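Local coordinates for protein putative acetamidase/formamidase (Yersinia enterocolitica subsp. palearctica serotype O:3, PDB 5UBU) that probably hydrolyses carbon-nitrogen bonds in linear amides, as a member of the acetamidase/formamidase family that binds sodium ions in this crystal structure, at residues E259-M265 and G322-K327; M92-A96 and V245-K249; S174-E178 and R210-R215; M81-N85 and I182-T186. All coordinates share one frame; numbering follows the deposited sequence.

Contact 1: E259-M265 and G322-K327; sequences ENAETIM and GAMLNK
Ile264 and Leu325 form the hydrogen-bonded pair of two neighbouring antiparallel strands. Ile264 N gives to Leu325 O at 3.2 Å, and Leu325 N gives back to Ile264 O at the same length. Met265 and Met324 form the next, non-hydrogen-bonded pair. Their selenomethionine side chains lie on one face of the sheet, where Met265 CE meets Met324 SE. Met324 bends at chi3 (81°), which brings its CE to 3.5 Å from Thr263 CG2. Ile264 and Leu325 point to the other face, which is covered by helix 273-291 through Trp287 and Leu288. The two strands are inner members of a large mixed sheet, and 259-265 spans the tight turn, through Ala261 and Glu262, of the hairpin joining strands 257-260 and 263-270. Asn260 closes this turn with an Asx motif: its OD1 accepts from Thr263 N at 2.8 Å and from Thr263 OG1. Beyond the last strand pair, Lys327 N donates to Glu262 O at 2.8 Å in a nearly straight bond (173°). The extended Lys327 side chain then runs past Glu262 O and Ala261 O. Its NZ donates to Asn260 O at 2.8 Å and makes a salt bridge to Glu259 OE2 at 3.0 Å, on the anti side of the carboxylate. The other oxygen of Glu259, OE1, is hydrogen-bonded to Tyr206 OH.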
loop_
_atom_site.group_PDB
_atom_site.type_symbol
_atom_site.label_atom_id
_atom_site.label_comp_id
_atom_site.label_asym_id
_atom_site.label_seq_id
_atom_site.Cartn_x
_atom_site.Cartn_y
_atom_site.Cartn_z
ATOM N N GLU B 259 -1.218 10.497 26.084
ATOM C CA GLU B 259 -1.006 11.848 26.526
ATOM C C GLU B 259 0.254 11.897 27.364
ATOM O O GLU B 259 0.560 10.949 28.076
ATOM C CB GLU B 259 -2.211 12.221 27.388
ATOM C CG GLU B 259 -2.199 13.599 28.013
ATOM C CD GLU B 259 -3.404 13.869 28.916
ATOM O OE1 GLU B 259 -4.152 12.933 29.272
ATOM O OE2 GLU B 259 -3.592 15.044 29.283
ATOM N N ASN B 260 1.001 12.987 27.253
ATOM C CA ASN B 260 2.201 13.190 28.072
ATOM C C ASN B 260 2.319 14.678 28.398
ATOM O O ASN B 260 1.430 15.458 28.072
ATOM C CB ASN B 260 3.474 12.594 27.437
ATOM C CG ASN B 260 3.806 13.180 26.096
ATOM O OD1 ASN B 260 3.364 14.273 25.748
ATOM N ND2 ASN B 260 4.615 12.450 25.328
ATOM N N ALA B 261 3.409 15.073 29.040
ATOM C CA ALA B 261 3.580 16.467 29.429
ATOM C C ALA B 261 3.357 17.477 28.315
ATOM O O ALA B 261 2.718 18.506 28.547
ATOM C CB ALA B 261 4.954 16.681 30.066
ATOM N N GLU B 262 3.824 17.167 27.104
ATOM C CA GLU B 262 3.726 18.123 26.000
ATOM C C GLU B 262 2.684 17.880 24.903
ATOM O O GLU B 262 2.301 18.837 24.235
ATOM C CB GLU B 262 5.114 18.325 25.367
ATOM C CG GLU B 262 6.147 18.878 26.361
ATOM C CD GLU B 262 7.421 19.432 25.731
ATOM O OE1 GLU B 262 7.636 19.375 24.488
ATOM O OE2 GLU B 262 8.233 19.960 26.520
ATOM N N THR B 263 2.207 16.653 24.717
ATOM C CA THR B 263 1.241 16.385 23.628
ATOM C C THR B 263 0.132 15.380 23.920
ATOM O O THR B 263 0.118 14.718 24.953
ATOM C CB THR B 263 1.974 15.764 22.396
ATOM O OG1 THR B 263 2.377 14.421 22.694
ATOM C CG2 THR B 263 3.193 16.579 21.993
ATOM N N ILE B 264 -0.796 15.308 22.969
ATOM C CA ILE B 264 -1.869 14.321 22.959
ATOM C C ILE B 264 -1.608 13.602 21.626
ATOM O O ILE B 264 -1.051 14.202 20.703
ATOM C CB ILE B 264 -3.298 14.917 23.030
ATOM C CG1 ILE B 264 -3.659 15.703 21.769
ATOM C CG2 ILE B 264 -3.448 15.773 24.275
ATOM C CD1 ILE B 264 -5.089 16.171 21.751
HETATM N N MSE B 265 -2.000 12.332 21.524
HETATM C CA MSE B 265 -1.760 11.567 20.312
HETATM C C MSE B 265 -2.781 10.505 20.066
HETATM O O MSE B 265 -3.241 9.865 20.998
HETATM C CB MSE B 265 -0.382 10.911 20.496
HETATM C CG MSE B 265 0.073 9.995 19.343
HETATM SE SE MSE B 265 1.511 8.750 19.924
HETATM C CE MSE B 265 2.962 10.061 19.841
ATOM N N GLY B 322 1.453 7.340 15.108
ATOM C CA GLY B 322 0.842 8.244 16.077
ATOM C C GLY B 322 0.750 9.652 15.507
ATOM O O GLY B 322 1.744 10.176 15.019
ATOM N N ALA B 323 -0.438 10.255 15.542
ATOM C CA ALA B 323 -0.644 11.629 15.066
ATOM C C ALA B 323 -0.747 12.515 16.303
ATOM O O ALA B 323 -1.633 12.328 17.122
ATOM C CB ALA B 323 -1.906 11.726 14.229
HETATM N N MSE B 324 0.150 13.486 16.427
HETATM C CA MSE B 324 0.198 14.359 17.592
HETATM C C MSE B 324 -0.135 15.796 17.397
HETATM O O MSE B 324 -0.129 16.302 16.287
HETATM C CB MSE B 324 1.662 14.459 17.994
HETATM C CG MSE B 324 2.118 13.377 18.948
HETATM SE SE MSE B 324 4.032 13.096 18.587
HETATM C CE MSE B 324 4.855 14.582 19.591
ATOM N N LEU B 325 -0.412 16.466 18.513
ATOM C CA LEU B 325 -0.668 17.896 18.544
ATOM C C LEU B 325 -0.147 18.386 19.896
ATOM O O LEU B 325 -0.424 17.788 20.932
ATOM C CB LEU B 325 -2.147 18.231 18.385
ATOM C CG LEU B 325 -2.444 19.743 18.350
ATOM C CD1 LEU B 325 -1.785 20.392 17.142
ATOM C CD2 LEU B 325 -3.938 20.008 18.347
ATOM N N ASN B 326 0.624 19.465 19.871
ATOM C CA ASN B 326 1.200 20.035 21.079
ATOM C C ASN B 326 0.090 20.645 21.936
ATOM O O ASN B 326 -0.763 21.363 21.429
ATOM C CB ASN B 326 2.273 21.067 20.694
ATOM C CG ASN B 326 3.035 21.607 21.887
ATOM O OD1 ASN B 326 2.457 22.160 22.837
ATOM N ND2 ASN B 326 4.345 21.496 21.822
ATOM N N LYS B 327 0.106 20.341 23.230
ATOM C CA LYS B 327 -0.912 20.845 24.173
ATOM C C LYS B 327 -1.094 22.358 24.192
ATOM O O LYS B 327 -2.166 22.835 24.557
ATOM C CB LYS B 327 -0.671 20.324 25.594
ATOM C CG LYS B 327 -0.966 18.845 25.744
ATOM C CD LYS B 327 -0.759 18.391 27.166
ATOM C CE LYS B 327 -1.247 16.971 27.374
ATOM N NZ LYS B 327 -1.021 16.532 28.780
#

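Contact 2: M92-A96 and V245-K249; sequences MINGA and VDLIK
Ile93 and Val245 meet through their CG1 atoms, 3.7 Å apart, with the two side chains slanted across each other. Ile93 uses CG1 against Val245, while its CG2 faces Leu247 CB at 4.3 Å. Leu247 makes the widest contact. Its CG stands opposite the backbone N (chi1 -178°), which carries the two methyls into the bend of 92-96. There they divide the work. CD1 touches Ala96 CB at 3.8 Å, and CD2 lies against the backbone, 3.6 Å from Ala96 N and 3.8 Å from Gly95 C. That backbone is a type II beta turn from Ile93 to Ala96, closed by Ala96 N to Ile93 O, with Gly95 at positive phi. The turn ends strand 87-93, which belongs to a different sheet from strand 239-248, so these side chains pack one sheet against the other. Ile102 of strand 101-111 touches Ile93, Ala96, Val245 and Leu247 and joins the apolar cluster. At the solvent side Lys249 folds back through bends at chi2 and chi3 (-64° and -65°). Its NZ comes to 2.9 Å from Gly95 O and forms a salt bridge with Asp100 OD2.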
loop_
_atom_site.group_PDB
_atom_site.type_symbol
_atom_site.label_atom_id
_atom_site.label_comp_id
_atom_site.label_asym_id
_atom_site.label_seq_id
_atom_site.Cartn_x
_atom_site.Cartn_y
_atom_site.Cartn_z
HETATM N N MSE B 92 -7.824 -7.335 35.705
HETATM C CA MSE B 92 -9.228 -6.893 35.704
HETATM C C MSE B 92 -9.403 -5.628 36.491
HETATM O O MSE B 92 -8.876 -5.508 37.594
HETATM C CB MSE B 92 -10.126 -7.958 36.325
HETATM C CG MSE B 92 -9.855 -9.359 35.774
HETATM SE SE MSE B 92 -10.393 -9.495 33.880
HETATM C CE MSE B 92 -12.343 -9.757 34.092
ATOM N N ILE B 93 -10.122 -4.664 35.921
ATOM C CA ILE B 93 -10.381 -3.401 36.600
ATOM C C ILE B 93 -11.847 -3.435 37.030
ATOM O O ILE B 93 -12.743 -3.589 36.196
ATOM C CB ILE B 93 -10.084 -2.159 35.724
ATOM C CG1 ILE B 93 -8.594 -2.084 35.334
ATOM C CG2 ILE B 93 -10.446 -0.886 36.475
ATOM C CD1 ILE B 93 -8.117 -3.131 34.355
ATOM N N ASN B 94 -12.073 -3.302 38.333
ATOM C CA ASN B 94 -13.405 -3.334 38.915
ATOM C C ASN B 94 -14.287 -2.204 38.377
ATOM O O ASN B 94 -13.964 -1.026 38.539
ATOM C CB ASN B 94 -13.297 -3.233 40.452
ATOM C CG ASN B 94 -14.630 -3.448 41.152
ATOM O OD1 ASN B 94 -15.625 -3.789 40.530
ATOM N ND2 ASN B 94 -14.648 -3.263 42.454
ATOM N N GLY B 95 -15.401 -2.587 37.748
ATOM C CA GLY B 95 -16.364 -1.639 37.175
ATOM C C GLY B 95 -16.238 -1.395 35.678
ATOM O O GLY B 95 -17.155 -0.848 35.067
ATOM N N ALA B 96 -15.115 -1.800 35.082
ATOM C CA ALA B 96 -14.894 -1.591 33.643
ATOM C C ALA B 96 -15.883 -2.377 32.782
ATOM O O ALA B 96 -16.123 -3.560 33.018
ATOM C CB ALA B 96 -13.465 -1.952 33.265
ATOM N N VAL B 245 -3.214 2.282 37.001
ATOM C CA VAL B 245 -4.340 2.034 36.108
ATOM C C VAL B 245 -5.600 2.657 36.683
ATOM O O VAL B 245 -5.925 2.418 37.848
ATOM C CB VAL B 245 -4.549 0.516 35.937
ATOM C CG1 VAL B 245 -5.701 0.224 34.974
ATOM C CG2 VAL B 245 -3.256 -0.141 35.461
ATOM N N ASP B 246 -6.307 3.455 35.883
ATOM C CA ASP B 246 -7.532 4.089 36.352
ATOM C C ASP B 246 -8.604 3.837 35.280
ATOM O O ASP B 246 -8.314 3.247 34.228
ATOM C CB ASP B 246 -7.299 5.571 36.663
ATOM C CG ASP B 246 -8.305 6.140 37.710
ATOM O OD1 ASP B 246 -9.466 5.672 37.788
ATOM O OD2 ASP B 246 -7.921 7.081 38.459
ATOM N N LEU B 247 -9.842 4.245 35.566
ATOM C CA LEU B 247 -10.966 4.003 34.677
ATOM C C LEU B 247 -11.777 5.258 34.412
ATOM O O LEU B 247 -12.165 5.956 35.347
ATOM C CB LEU B 247 -11.873 2.969 35.336
ATOM C CG LEU B 247 -13.127 2.490 34.602
ATOM C CD1 LEU B 247 -12.743 1.727 33.349
ATOM C CD2 LEU B 247 -13.949 1.612 35.519
ATOM N N ILE B 248 -12.027 5.533 33.130
ATOM C CA ILE B 248 -12.832 6.675 32.693
ATOM C C ILE B 248 -14.124 6.073 32.159
ATOM O O ILE B 248 -14.111 5.250 31.252
ATOM C CB ILE B 248 -12.130 7.524 31.612
ATOM C CG1 ILE B 248 -10.853 8.161 32.179
ATOM C CG2 ILE B 248 -13.072 8.616 31.114
ATOM C CD1 ILE B 248 -9.929 8.732 31.126
ATOM N N LYS B 249 -15.239 6.492 32.732
ATOM C CA LYS B 249 -16.536 5.955 32.360
ATOM C C LYS B 249 -17.154 6.602 31.139
ATOM O O LYS B 249 -17.071 7.812 30.954
ATOM C CB LYS B 249 -17.518 6.120 33.526
ATOM C CG LYS B 249 -17.088 5.475 34.842
ATOM C CD LYS B 249 -16.960 3.955 34.803
ATOM C CE LYS B 249 -18.297 3.257 34.572
ATOM N NZ LYS B 249 -18.170 1.781 34.624
#

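Contact 3: S174-E178 and R210-R215; sequences SVSPE and RAPGGR
Ser176 and Gly214 are joined both directly and through water. Ser176 N has two acceptors on the facing segment, and both bonds are weak: Gly214 O at 3.3 Å and Arg215 O at 3.1 Å. Ser176 O takes two water hydrogens. Water 1 donates to it at 2.8 Å, donates also to Gly214 O at 2.7 Å, and accepts from Arg210 N at 2.9 Å. This one water bridges three backbone groups of the two segments. Water 2 donates to Ser176 O and accepts from Arg210 NH2 at 3.0 Å. The Arg210 chain is extended, and NH2 also donates to Asn189 O. Strands 169-175 and 214-222 are antiparallel neighbours in a mixed sheet, and here their regular pairing gives out into loop. The loop before strand 214-222 makes a type II beta turn from Ala211 to Gly214, closed by Gly214 N to Ala211 O at 3.0 Å. Weaker C-H contacts fill in on either end: Val175 CA faces Arg215 O and Glu178 CA faces Arg210 O. Carbon packing is modest. Ser176 CB rests on Arg215 CB at 3.5 Å, and Ala211 CB sits near Pro177 O. The Arg215 guanidinium group lies past the contact, and its NH2 donates to Ser44 O. Glu178 packs on Phe83 of a neighbouring subunit.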
loop_
_atom_site.group_PDB
_atom_site.type_symbol
_atom_site.label_atom_id
_atom_site.label_comp_id
_atom_site.label_asym_id
_atom_site.label_seq_id
_atom_site.Cartn_x
_atom_site.Cartn_y
_atom_site.Cartn_z
ATOM N N SER B 174 -2.244 -3.420 25.885
ATOM C CA SER B 174 -3.565 -3.621 25.297
ATOM C C SER B 174 -4.659 -4.074 26.239
ATOM O O SER B 174 -4.417 -4.403 27.394
ATOM C CB SER B 174 -3.433 -4.676 24.191
ATOM O OG SER B 174 -2.912 -5.882 24.705
ATOM N N VAL B 175 -5.877 -4.056 25.707
ATOM C CA VAL B 175 -7.060 -4.535 26.410
ATOM C C VAL B 175 -7.713 -5.563 25.486
ATOM O O VAL B 175 -7.470 -5.559 24.281
ATOM C CB VAL B 175 -8.028 -3.411 26.813
ATOM C CG1 VAL B 175 -7.420 -2.574 27.918
ATOM C CG2 VAL B 175 -8.408 -2.547 25.623
ATOM N N SER B 176 -8.522 -6.448 26.047
ATOM C CA SER B 176 -9.169 -7.487 25.250
ATOM C C SER B 176 -10.234 -7.000 24.282
ATOM O O SER B 176 -10.939 -6.047 24.574
ATOM C CB SER B 176 -9.838 -8.510 26.164
ATOM O OG SER B 176 -10.569 -9.465 25.409
ATOM N N PRO B 177 -10.305 -7.629 23.090
ATOM C CA PRO B 177 -11.396 -7.347 22.178
ATOM C C PRO B 177 -12.666 -7.943 22.788
ATOM O O PRO B 177 -12.584 -8.677 23.772
ATOM C CB PRO B 177 -11.011 -8.117 20.916
ATOM C CG PRO B 177 -9.538 -8.141 20.932
ATOM C CD PRO B 177 -9.144 -8.207 22.378
ATOM N N GLU B 178 -13.819 -7.658 22.205
ATOM C CA GLU B 178 -15.065 -8.185 22.739
ATOM C C GLU B 178 -15.117 -9.709 22.645
ATOM O O GLU B 178 -15.357 -10.382 23.656
ATOM C CB GLU B 178 -16.269 -7.566 22.023
ATOM C CG GLU B 178 -17.598 -7.970 22.641
ATOM C CD GLU B 178 -18.792 -7.256 22.044
ATOM O OE1 GLU B 178 -19.915 -7.623 22.439
ATOM O OE2 GLU B 178 -18.627 -6.341 21.199
ATOM N N ARG B 210 -13.837 -3.101 25.648
ATOM C CA ARG B 210 -14.838 -3.821 24.856
ATOM C C ARG B 210 -15.237 -5.147 25.524
ATOM O O ARG B 210 -16.177 -5.800 25.075
ATOM C CB ARG B 210 -14.335 -4.069 23.435
ATOM C CG ARG B 210 -14.080 -2.792 22.647
ATOM C CD ARG B 210 -13.672 -3.100 21.218
ATOM N NE ARG B 210 -13.380 -1.892 20.445
ATOM C CZ ARG B 210 -12.189 -1.285 20.370
ATOM N NH1 ARG B 210 -12.050 -0.194 19.627
ATOM N NH2 ARG B 210 -11.134 -1.750 21.033
ATOM N N ALA B 211 -14.531 -5.532 26.588
ATOM C CA ALA B 211 -14.814 -6.760 27.332
ATOM C C ALA B 211 -14.997 -6.407 28.808
ATOM O O ALA B 211 -14.306 -5.524 29.322
ATOM C CB ALA B 211 -13.684 -7.753 27.173
ATOM N N PRO B 212 -15.933 -7.092 29.498
ATOM C CA PRO B 212 -16.136 -6.769 30.911
ATOM C C PRO B 212 -14.844 -6.925 31.710
ATOM O O PRO B 212 -14.140 -7.917 31.551
ATOM C CB PRO B 212 -17.191 -7.786 31.365
ATOM C CG PRO B 212 -17.874 -8.224 30.120
ATOM C CD PRO B 212 -16.847 -8.158 29.036
ATOM N N GLY B 213 -14.541 -5.929 32.540
ATOM C CA GLY B 213 -13.340 -5.924 33.370
ATOM C C GLY B 213 -12.128 -5.325 32.684
ATOM O O GLY B 213 -11.070 -5.180 33.307
ATOM N N GLY B 214 -12.266 -4.978 31.407
ATOM C CA GLY B 214 -11.161 -4.393 30.657
ATOM C C GLY B 214 -10.206 -5.423 30.085
ATOM O O GLY B 214 -10.031 -5.502 28.857
ATOM N N ARG B 215 -9.595 -6.212 30.971
ATOM C CA ARG B 215 -8.619 -7.240 30.574
ATOM C C ARG B 215 -7.363 -6.599 29.997
ATOM O O ARG B 215 -7.099 -6.682 28.806
ATOM C CB ARG B 215 -9.230 -8.274 29.614
ATOM C CG ARG B 215 -10.169 -9.229 30.313
ATOM C CD ARG B 215 -10.881 -10.143 29.335
ATOM N NE ARG B 215 -11.376 -11.309 30.070
ATOM C CZ ARG B 215 -10.723 -12.473 30.197
ATOM N NH1 ARG B 215 -9.550 -12.695 29.597
ATOM N NH2 ARG B 215 -11.263 -13.448 30.911
HETATM O O HOH W 1 -11.725 -4.700 26.899
HETATM O O HOH W 2 -11.145 -3.501 23.444
#

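Contact 4: M81-N85 and I182-T186; sequences MPFLN and INSLT
The Pro82 and Asn183 side chains cross at about a right angle, with Pro82 CG 3.8 Å from the amide nitrogen ND2 of Asn183. Another corner of the proline ring, CB, packs on Leu185 CD2 at 3.5 Å. The Asn183 amide is gripped at its oxygen from both faces. Leu185 N comes from one face and Thr186 OG1 (2.8 Å) from the opposite one, which should limit its rotation. The Leu185 bond makes an Asx turn, set over a type I beta turn from Asn183 to Thr186. The Asn85 amide works at its edge: ND2 donates to Ser184 O at 3.1 Å, with the acceptor close to the amide plane and the N-H nearly straight (165°). Leu185 CD1 lies 4.0 Å from the same ND2. Ser184 answers from the other segment. Its OG donates to Leu84 O at 2.6 Å, almost in line with the carbonyl. Placing OG between the backbone N and carbonyl carbon (chi1 58°) aims it at that oxygen. Water 3 donates both to Ser184 OG and to Pro82 O. The loop 81-85 is itself kinked by a cis peptide before Pro82 and an inverse gamma turn at Phe83. The pairing lies beside the sodium site: the Asn85 side chain is about 4 Å from a bound sodium ion, and Leu185 O accepts from ND2 of Asn193, a sodium ligand.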
loop_
_atom_site.group_PDB
_atom_site.type_symbol
_atom_site.label_atom_id
_atom_site.label_comp_id
_atom_site.label_asym_id
_atom_site.label_seq_id
_atom_site.Cartn_x
_atom_site.Cartn_y
_atom_site.Cartn_z
HETATM N N MSE B 81 7.682 -17.891 14.706
HETATM C CA MSE B 81 6.818 -16.725 14.496
HETATM C C MSE B 81 5.385 -17.207 14.367
HETATM O O MSE B 81 5.161 -18.294 13.843
HETATM C CB MSE B 81 7.219 -15.938 13.248
HETATM C CG MSE B 81 8.627 -15.349 13.289
HETATM SE SE MSE B 81 8.814 -13.952 14.677
HETATM C CE MSE B 81 9.872 -15.098 15.863
ATOM N N PRO B 82 4.393 -16.436 14.825
ATOM C CA PRO B 82 4.555 -15.113 15.449
ATOM C C PRO B 82 4.615 -15.139 16.986
ATOM O O PRO B 82 4.274 -14.136 17.617
ATOM C CB PRO B 82 3.279 -14.402 15.000
ATOM C CG PRO B 82 2.243 -15.496 14.998
ATOM C CD PRO B 82 2.967 -16.801 14.708
ATOM N N PHE B 83 5.060 -16.251 17.580
ATOM C CA PHE B 83 5.114 -16.360 19.041
ATOM C C PHE B 83 6.257 -15.576 19.691
ATOM O O PHE B 83 7.286 -16.131 20.067
ATOM C CB PHE B 83 5.147 -17.828 19.491
ATOM C CG PHE B 83 3.930 -18.613 19.086
ATOM C CD1 PHE B 83 2.820 -18.659 19.913
ATOM C CD2 PHE B 83 3.897 -19.316 17.878
ATOM C CE1 PHE B 83 1.694 -19.388 19.545
ATOM C CE2 PHE B 83 2.778 -20.046 17.508
ATOM C CZ PHE B 83 1.672 -20.079 18.340
ATOM N N LEU B 84 6.042 -14.268 19.785
ATOM C CA LEU B 84 6.944 -13.337 20.441
ATOM C C LEU B 84 6.078 -12.491 21.369
ATOM O O LEU B 84 4.847 -12.508 21.278
ATOM C CB LEU B 84 7.653 -12.415 19.449
ATOM C CG LEU B 84 8.702 -12.982 18.480
ATOM C CD1 LEU B 84 9.271 -11.842 17.642
ATOM C CD2 LEU B 84 9.823 -13.699 19.238
ATOM N N ASN B 85 6.728 -11.757 22.260
ATOM C CA ASN B 85 6.045 -10.863 23.192
ATOM C C ASN B 85 5.119 -11.583 24.190
ATOM O O ASN B 85 3.899 -11.418 24.144
ATOM C CB ASN B 85 5.263 -9.773 22.428
ATOM C CG ASN B 85 6.118 -9.021 21.425
ATOM O OD1 ASN B 85 7.350 -9.011 21.510
ATOM N ND2 ASN B 85 5.462 -8.379 20.465
ATOM N N ILE B 182 -6.544 -11.684 19.571
ATOM C CA ILE B 182 -5.500 -11.259 18.629
ATOM C C ILE B 182 -4.113 -11.622 19.142
ATOM O O ILE B 182 -3.836 -11.439 20.325
ATOM C CB ILE B 182 -5.604 -9.726 18.421
ATOM C CG1 ILE B 182 -7.012 -9.376 17.902
ATOM C CG2 ILE B 182 -4.545 -9.227 17.448
ATOM C CD1 ILE B 182 -7.328 -7.890 17.823
ATOM N N ASN B 183 -3.227 -12.108 18.271
ATOM C CA ASN B 183 -1.889 -12.493 18.747
ATOM C C ASN B 183 -1.107 -11.312 19.330
ATOM O O ASN B 183 -1.392 -10.146 19.042
ATOM C CB ASN B 183 -1.071 -13.301 17.708
ATOM C CG ASN B 183 -0.700 -12.510 16.472
ATOM O OD1 ASN B 183 -0.266 -11.365 16.549
ATOM N ND2 ASN B 183 -0.783 -13.162 15.325
ATOM N N SER B 184 -0.130 -11.645 20.165
ATOM C CA SER B 184 0.699 -10.657 20.846
ATOM C C SER B 184 1.677 -9.920 19.935
ATOM O O SER B 184 2.408 -9.045 20.400
ATOM C CB SER B 184 1.465 -11.337 21.982
ATOM O OG SER B 184 2.263 -12.400 21.485
ATOM N N LEU B 185 1.698 -10.269 18.649
ATOM C CA LEU B 185 2.590 -9.602 17.710
ATOM C C LEU B 185 1.859 -8.504 16.932
ATOM O O LEU B 185 2.500 -7.657 16.313
ATOM C CB LEU B 185 3.161 -10.620 16.723
ATOM C CG LEU B 185 4.359 -10.165 15.877
ATOM C CD1 LEU B 185 5.573 -9.967 16.767
ATOM C CD2 LEU B 185 4.684 -11.171 14.790
ATOM N N THR B 186 0.529 -8.501 16.992
ATOM C CA THR B 186 -0.288 -7.547 16.241
ATOM C C THR B 186 -0.915 -6.369 17.028
ATOM O O THR B 186 -1.488 -6.578 18.096
ATOM C CB THR B 186 -1.466 -8.308 15.575
ATOM O OG1 THR B 186 -0.963 -9.355 14.738
ATOM C CG2 THR B 186 -2.326 -7.378 14.736
HETATM O O HOH W 3 2.086 -14.368 19.258
#

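How the contacts relate
Contacts 3 and 4 are buried, while contacts 1 and 2 each run from a buried interior to an exposed turn. Contacts 1 and 2 reach the same large sheet. Contact 1 pairs strands within it by backbone bonds, with a charged clasp at the end. Contact 2 packs it against a second sheet, almost wholly by aliphatic side chains. That second sheet also holds contact 3, whose turn touches contact 2: Gly213 O lies 2.8 Å from Ile93 N, a probable hydrogen bond. Contact 3 relies on waters and weak backbone bonds. Contact 4 joins a loop to a short strand and its turn by side-chain amide and hydroxyl bonds, with some apolar packing, and touches contact 3 where Pro177 packs on Ile182.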